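Local coordinates for small TOPRIM domain protein (Geobacillus stearothermophilus, PDB 2FCJ) that is of unknown function but consists largely of a Toprim domain, a fold shared with topoisomerases and primases, and so may act on nucleic acids, at residues 5-10 with 51-56; 43-48 with 72-77. All coordinates share one frame; numbering follows the deposited sequence. Where two conformers were deposited one is given.

Interaction 1 (5-10 with 51-56); sequences EKVIIV and YDVYLL
Ile9 reaches two side chains of the neighbouring strand at once: its CD1 lies against Val53 CG1 at 3.8 Å, while its CG2 meets Leu55 CD1. The split follows from the first torsion (chi1 -57°), which sets CG1 beside the backbone N and turns CG2 the other way along the strand. Val7 shares this face, its CG2 lying 3.7 Å from Tyr51 CD1 near the strand entrance. Beneath these side chains, strands 6-10 and 52-56 run parallel as the two central strands of the Toprim sheet, ordered 28-31, 6-10, 52-56, 78-80, the layered alpha/beta core from which such domains are built. Five backbone hydrogen bonds join them, from Asp52 N to Glu5 O (2.8 Å) at one end to Leu56 N to Ile9 O (3.0 Å) at the other. Val7 and Ile9 each use both N and O towards 52-56, whereas Lys6, Ile8 and Val10 bond to the strand on their other side. On the opposite face, Tyr54 brings its ring edge to Val7 O, with CD2 3.5 Å away. Its hydroxyl donates to Asp52 OD2 (2.8 Å), approaching on the syn side but 35° out of the carboxylate plane, and so restrains the ring's outer end. A water links that hydroxyl, as acceptor, to Lys6 NZ, whose salt bridge is with Glu25; Asp52 OD2 stays 5.4 Å from Lys6 NZ.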
# COMPACT_ATOMS: atom_id res chain seq x y z
N GLU A 5 -4.25 -12.96 3.72
CA GLU A 5 -2.89 -13.09 3.19
C GLU A 5 -2.33 -11.78 2.64
O GLU A 5 -1.11 -11.61 2.55
CB GLU A 5 -2.86 -14.12 2.06
CG GLU A 5 -3.43 -15.46 2.44
CD GLU A 5 -2.72 -16.60 1.74
OE1 GLU A 5 -2.53 -16.52 0.50
OE2 GLU A 5 -2.34 -17.55 2.43
N LYS A 6 -3.21 -10.87 2.27
CA LYS A 6 -2.78 -9.65 1.60
C LYS A 6 -2.48 -8.58 2.60
O LYS A 6 -3.21 -8.37 3.55
CB LYS A 6 -3.87 -9.18 0.65
CG LYS A 6 -4.12 -10.18 -0.46
CD LYS A 6 -5.17 -9.65 -1.41
CE LYS A 6 -5.71 -10.76 -2.29
NZ LYS A 6 -6.55 -10.19 -3.37
N VAL A 7 -1.45 -7.80 2.27
CA VAL A 7 -0.99 -6.70 3.10
C VAL A 7 -0.63 -5.52 2.19
O VAL A 7 0.08 -5.70 1.20
CB VAL A 7 0.29 -7.10 3.86
CG1 VAL A 7 0.77 -5.94 4.73
CG2 VAL A 7 0.03 -8.34 4.71
N ILE A 8 -1.17 -4.33 2.50
CA ILE A 8 -0.75 -3.09 1.83
C ILE A 8 -0.06 -2.21 2.85
O ILE A 8 -0.59 -1.97 3.93
CB ILE A 8 -1.96 -2.34 1.22
CG1 ILE A 8 -2.60 -3.20 0.13
CG2 ILE A 8 -1.54 -0.99 0.60
CD1 ILE A 8 -3.96 -2.70 -0.27
N ILE A 9 1.12 -1.72 2.48
CA ILE A 9 1.87 -0.79 3.31
C ILE A 9 1.82 0.58 2.68
O ILE A 9 1.99 0.73 1.47
CB ILE A 9 3.33 -1.26 3.45
CG1 ILE A 9 3.37 -2.68 4.03
CG2 ILE A 9 4.14 -0.29 4.31
CD1 ILE A 9 4.73 -3.35 3.98
N VAL A 10 1.48 1.58 3.48
CA VAL A 10 1.45 2.98 3.06
C VAL A 10 2.21 3.82 4.07
O VAL A 10 2.52 3.37 5.18
CB VAL A 10 -0.00 3.51 2.97
CG1 VAL A 10 -0.79 2.75 1.90
CG2 VAL A 10 -0.71 3.42 4.32
N TYR A 51 3.25 -13.95 3.20
CA TYR A 51 2.14 -13.07 2.90
C TYR A 51 2.31 -12.45 1.52
O TYR A 51 3.40 -12.49 0.93
CB TYR A 51 2.03 -11.94 3.92
CG TYR A 51 1.39 -12.34 5.22
CD1 TYR A 51 0.11 -11.94 5.54
CD2 TYR A 51 2.09 -13.13 6.13
CE1 TYR A 51 -0.46 -12.29 6.75
CE2 TYR A 51 1.52 -13.47 7.34
CZ TYR A 51 0.23 -13.07 7.63
OH TYR A 51 -0.34 -13.43 8.83
N ASP A 52 1.24 -11.86 1.03
CA ASP A 52 1.21 -11.23 -0.28
C ASP A 52 1.25 -9.71 -0.05
O ASP A 52 0.23 -9.10 0.26
CB ASP A 52 -0.07 -11.66 -1.03
CG ASP A 52 -0.13 -11.16 -2.45
OD1 ASP A 52 0.92 -10.83 -3.03
OD2 ASP A 52 -1.24 -11.16 -3.04
N VAL A 53 2.42 -9.11 -0.20
CA VAL A 53 2.67 -7.78 0.35
C VAL A 53 2.87 -6.78 -0.78
O VAL A 53 3.56 -7.07 -1.77
CB VAL A 53 3.91 -7.78 1.25
CG1 VAL A 53 4.14 -6.41 1.86
CG2 VAL A 53 3.80 -8.83 2.34
N TYR A 54 2.30 -5.58 -0.60
CA TYR A 54 2.33 -4.50 -1.57
C TYR A 54 2.73 -3.23 -0.86
O TYR A 54 2.34 -3.02 0.30
CB TYR A 54 0.95 -4.30 -2.19
CG TYR A 54 0.41 -5.53 -2.89
CD1 TYR A 54 0.54 -5.69 -4.25
CD2 TYR A 54 -0.18 -6.55 -2.16
CE1 TYR A 54 0.05 -6.83 -4.89
CE2 TYR A 54 -0.68 -7.68 -2.80
CZ TYR A 54 -0.55 -7.81 -4.15
OH TYR A 54 -1.06 -8.93 -4.76
N LEU A 55 3.47 -2.38 -1.55
CA LEU A 55 3.79 -1.04 -1.08
C LEU A 55 3.17 -0.01 -2.02
O LEU A 55 3.46 -0.01 -3.23
CB LEU A 55 5.31 -0.84 -1.05
CG LEU A 55 5.76 0.57 -0.71
CD1 LEU A 55 5.46 0.95 0.73
CD2 LEU A 55 7.24 0.72 -1.00
N LEU A 56 2.36 0.88 -1.46
CA LEU A 56 1.71 1.96 -2.19
C LEU A 56 2.17 3.31 -1.64
O LEU A 56 1.74 3.71 -0.56
CB LEU A 56 0.18 1.84 -2.09
CG LEU A 56 -0.64 2.97 -2.74
CD1 LEU A 56 -0.41 3.02 -4.25
CD2 LEU A 56 -2.12 2.84 -2.40
O HOH W 1 -4.25 -8.87 -4.80

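Interaction 2 (43-48 with 72-77); sequences ELADEL and RMFPEA
Met73, in the last turn of helix 61-73, contributes its carbonyl oxygen, which lies 4.4 Å from Ala45 CB; its side chain reaches Leu41 and Glu42, earlier on helix 38-47. The two helices cover the same side of the alpha/beta Toprim sheet, and their C-terminal ends meet here. Phe74 comes next, the first residue to leave helical geometry, and it carries the contact. With CG anti to the backbone N (chi1 -163°), its ring extends towards helix 38-47, presenting a face to Ala45. The methyl of Ala45 sits 3.7 Å from the ring centroid and 14° off the normal, a CH-pi contact, and Ala45 CA reaches Phe74 CZ at 3.7 Å. Leu48, just past the helix end, comes from another direction: its CD1 meets the ring edge at CZ (4.2 Å). Leu44 CG approaches CE2 obliquely. A leucine in place of Phe74 would probably forfeit the CH-pi contact with Ala45 and open a gap between the helix end and the sheet residues Ile9 and Val53, which the ring also touches. From Phe74 the chain makes a type I beta turn through Pro75 and Glu76, closed by a hydrogen bond from Ala77 N to Phe74 O. Glu76 folds back to put OE1 at the ring's edge, in its plane. On the face opposite Ala45, the turn's last residue sets Ala77 CB over the ring centre, 4.2 Å above the plane.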
# COMPACT_ATOMS: atom_id res chain seq x y z
N GLU A 43 12.09 -6.48 10.64
CA GLU A 43 11.15 -7.21 11.49
C GLU A 43 9.84 -7.45 10.75
O GLU A 43 9.29 -8.55 10.80
CB GLU A 43 10.87 -6.41 12.76
CG GLU A 43 11.97 -6.45 13.79
CD GLU A 43 11.53 -5.85 15.12
OE1 GLU A 43 10.40 -5.33 15.18
OE2 GLU A 43 12.30 -5.93 16.09
N LEU A 44 9.32 -6.41 10.12
CA LEU A 44 8.10 -6.54 9.35
C LEU A 44 8.25 -7.58 8.24
O LEU A 44 7.37 -8.41 8.04
CB LEU A 44 7.73 -5.18 8.76
CG LEU A 44 6.38 -5.08 8.06
CD1 LEU A 44 5.26 -5.38 9.05
CD2 LEU A 44 6.25 -3.68 7.48
N ALA A 45 9.35 -7.52 7.48
CA ALA A 45 9.59 -8.49 6.42
C ALA A 45 9.59 -9.91 6.97
O ALA A 45 9.04 -10.84 6.36
CB ALA A 45 10.91 -8.20 5.69
N ASP A 46 10.24 -10.08 8.12
CA ASP A 46 10.28 -11.38 8.76
C ASP A 46 8.87 -11.85 9.12
O ASP A 46 8.48 -13.00 8.85
CB ASP A 46 11.14 -11.33 10.03
CG ASP A 46 12.64 -11.30 9.73
OD1 ASP A 46 13.02 -11.59 8.58
OD2 ASP A 46 13.42 -11.06 10.67
N GLU A 47 8.10 -10.97 9.75
CA GLU A 47 6.74 -11.29 10.16
C GLU A 47 5.87 -11.63 8.96
O GLU A 47 5.01 -12.52 9.05
CB GLU A 47 6.13 -10.14 10.94
CG GLU A 47 6.69 -9.96 12.35
CD GLU A 47 6.17 -8.69 13.00
OE1 GLU A 47 5.78 -7.76 12.26
OE2 GLU A 47 6.15 -8.63 14.24
N LEU A 48 6.14 -10.98 7.83
CA LEU A 48 5.25 -11.10 6.68
C LEU A 48 5.72 -12.15 5.66
O LEU A 48 5.18 -12.23 4.57
CB LEU A 48 5.05 -9.74 6.00
CG LEU A 48 4.29 -8.73 6.86
CD1 LEU A 48 4.21 -7.37 6.18
CD2 LEU A 48 2.91 -9.22 7.31
N ARG A 72 15.79 -2.31 -0.96
CA ARG A 72 16.99 -2.77 -0.26
C ARG A 72 16.65 -3.73 0.89
O ARG A 72 17.30 -4.77 1.05
CB ARG A 72 17.78 -1.56 0.25
CG ARG A 72 19.00 -1.89 1.11
CD ARG A 72 19.82 -0.63 1.45
NE ARG A 72 19.02 0.42 2.07
CZ ARG A 72 18.75 0.49 3.38
NH1 ARG A 72 19.25 -0.41 4.21
NH2 ARG A 72 18.00 1.48 3.86
N MET A 73 15.64 -3.39 1.69
CA MET A 73 15.33 -4.13 2.93
C MET A 73 14.22 -5.19 2.79
O MET A 73 14.12 -6.11 3.61
CB MET A 73 14.94 -3.15 4.05
CG MET A 73 16.03 -2.16 4.46
SD MET A 73 17.43 -2.97 5.26
CE MET A 73 16.63 -3.88 6.59
N PHE A 74 13.33 -4.99 1.83
CA PHE A 74 12.10 -5.78 1.78
C PHE A 74 11.75 -6.01 0.32
O PHE A 74 10.71 -5.56 -0.15
CB PHE A 74 10.99 -5.01 2.50
CG PHE A 74 9.77 -5.85 2.89
CD1 PHE A 74 9.61 -7.17 2.46
CD2 PHE A 74 8.78 -5.28 3.67
CE1 PHE A 74 8.46 -7.90 2.83
CE2 PHE A 74 7.64 -6.00 4.01
CZ PHE A 74 7.50 -7.31 3.61
N PRO A 75 12.63 -6.69 -0.41
CA PRO A 75 12.46 -6.86 -1.86
C PRO A 75 11.21 -7.69 -2.22
O PRO A 75 10.73 -7.61 -3.34
CB PRO A 75 13.75 -7.58 -2.27
CG PRO A 75 14.22 -8.26 -1.01
CD PRO A 75 13.90 -7.28 0.07
N GLU A 76 10.64 -8.37 -1.23
CA GLU A 76 9.49 -9.25 -1.44
C GLU A 76 8.25 -8.44 -1.72
O GLU A 76 7.30 -8.96 -2.31
CB GLU A 76 9.25 -10.11 -0.19
CG GLU A 76 10.32 -11.13 0.09
CD GLU A 76 11.32 -10.68 1.13
OE1 GLU A 76 11.63 -9.47 1.21
OE2 GLU A 76 11.82 -11.54 1.87
N ALA A 77 8.23 -7.20 -1.24
CA ALA A 77 7.06 -6.36 -1.37
C ALA A 77 6.91 -5.86 -2.79
O ALA A 77 7.87 -5.33 -3.38
CB ALA A 77 7.15 -5.18 -0.41

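Overall arrangement
Interaction 1 belongs to the buried core and interaction 2 to the surface, yet the two touch. Parallel strands make the first by backbone hydrogen bonding, with apolar side chains on one face and a more polar group at one end of the other; the second has no hydrogen bond between its segments and rests on one aromatic ring against aliphatic groups. Its helices, 38-47 and 61-73, precede and follow strand 52-56 in the chain. The joint lies on the sheet face of Ile9 and Val53: Ile9 CD1 meets Leu44 CD2 at 3.8 Å, and Val53 CG1 packs against Phe74 CZ and Ala77 CB. Phe74 thus couples the helix ends to the central strands.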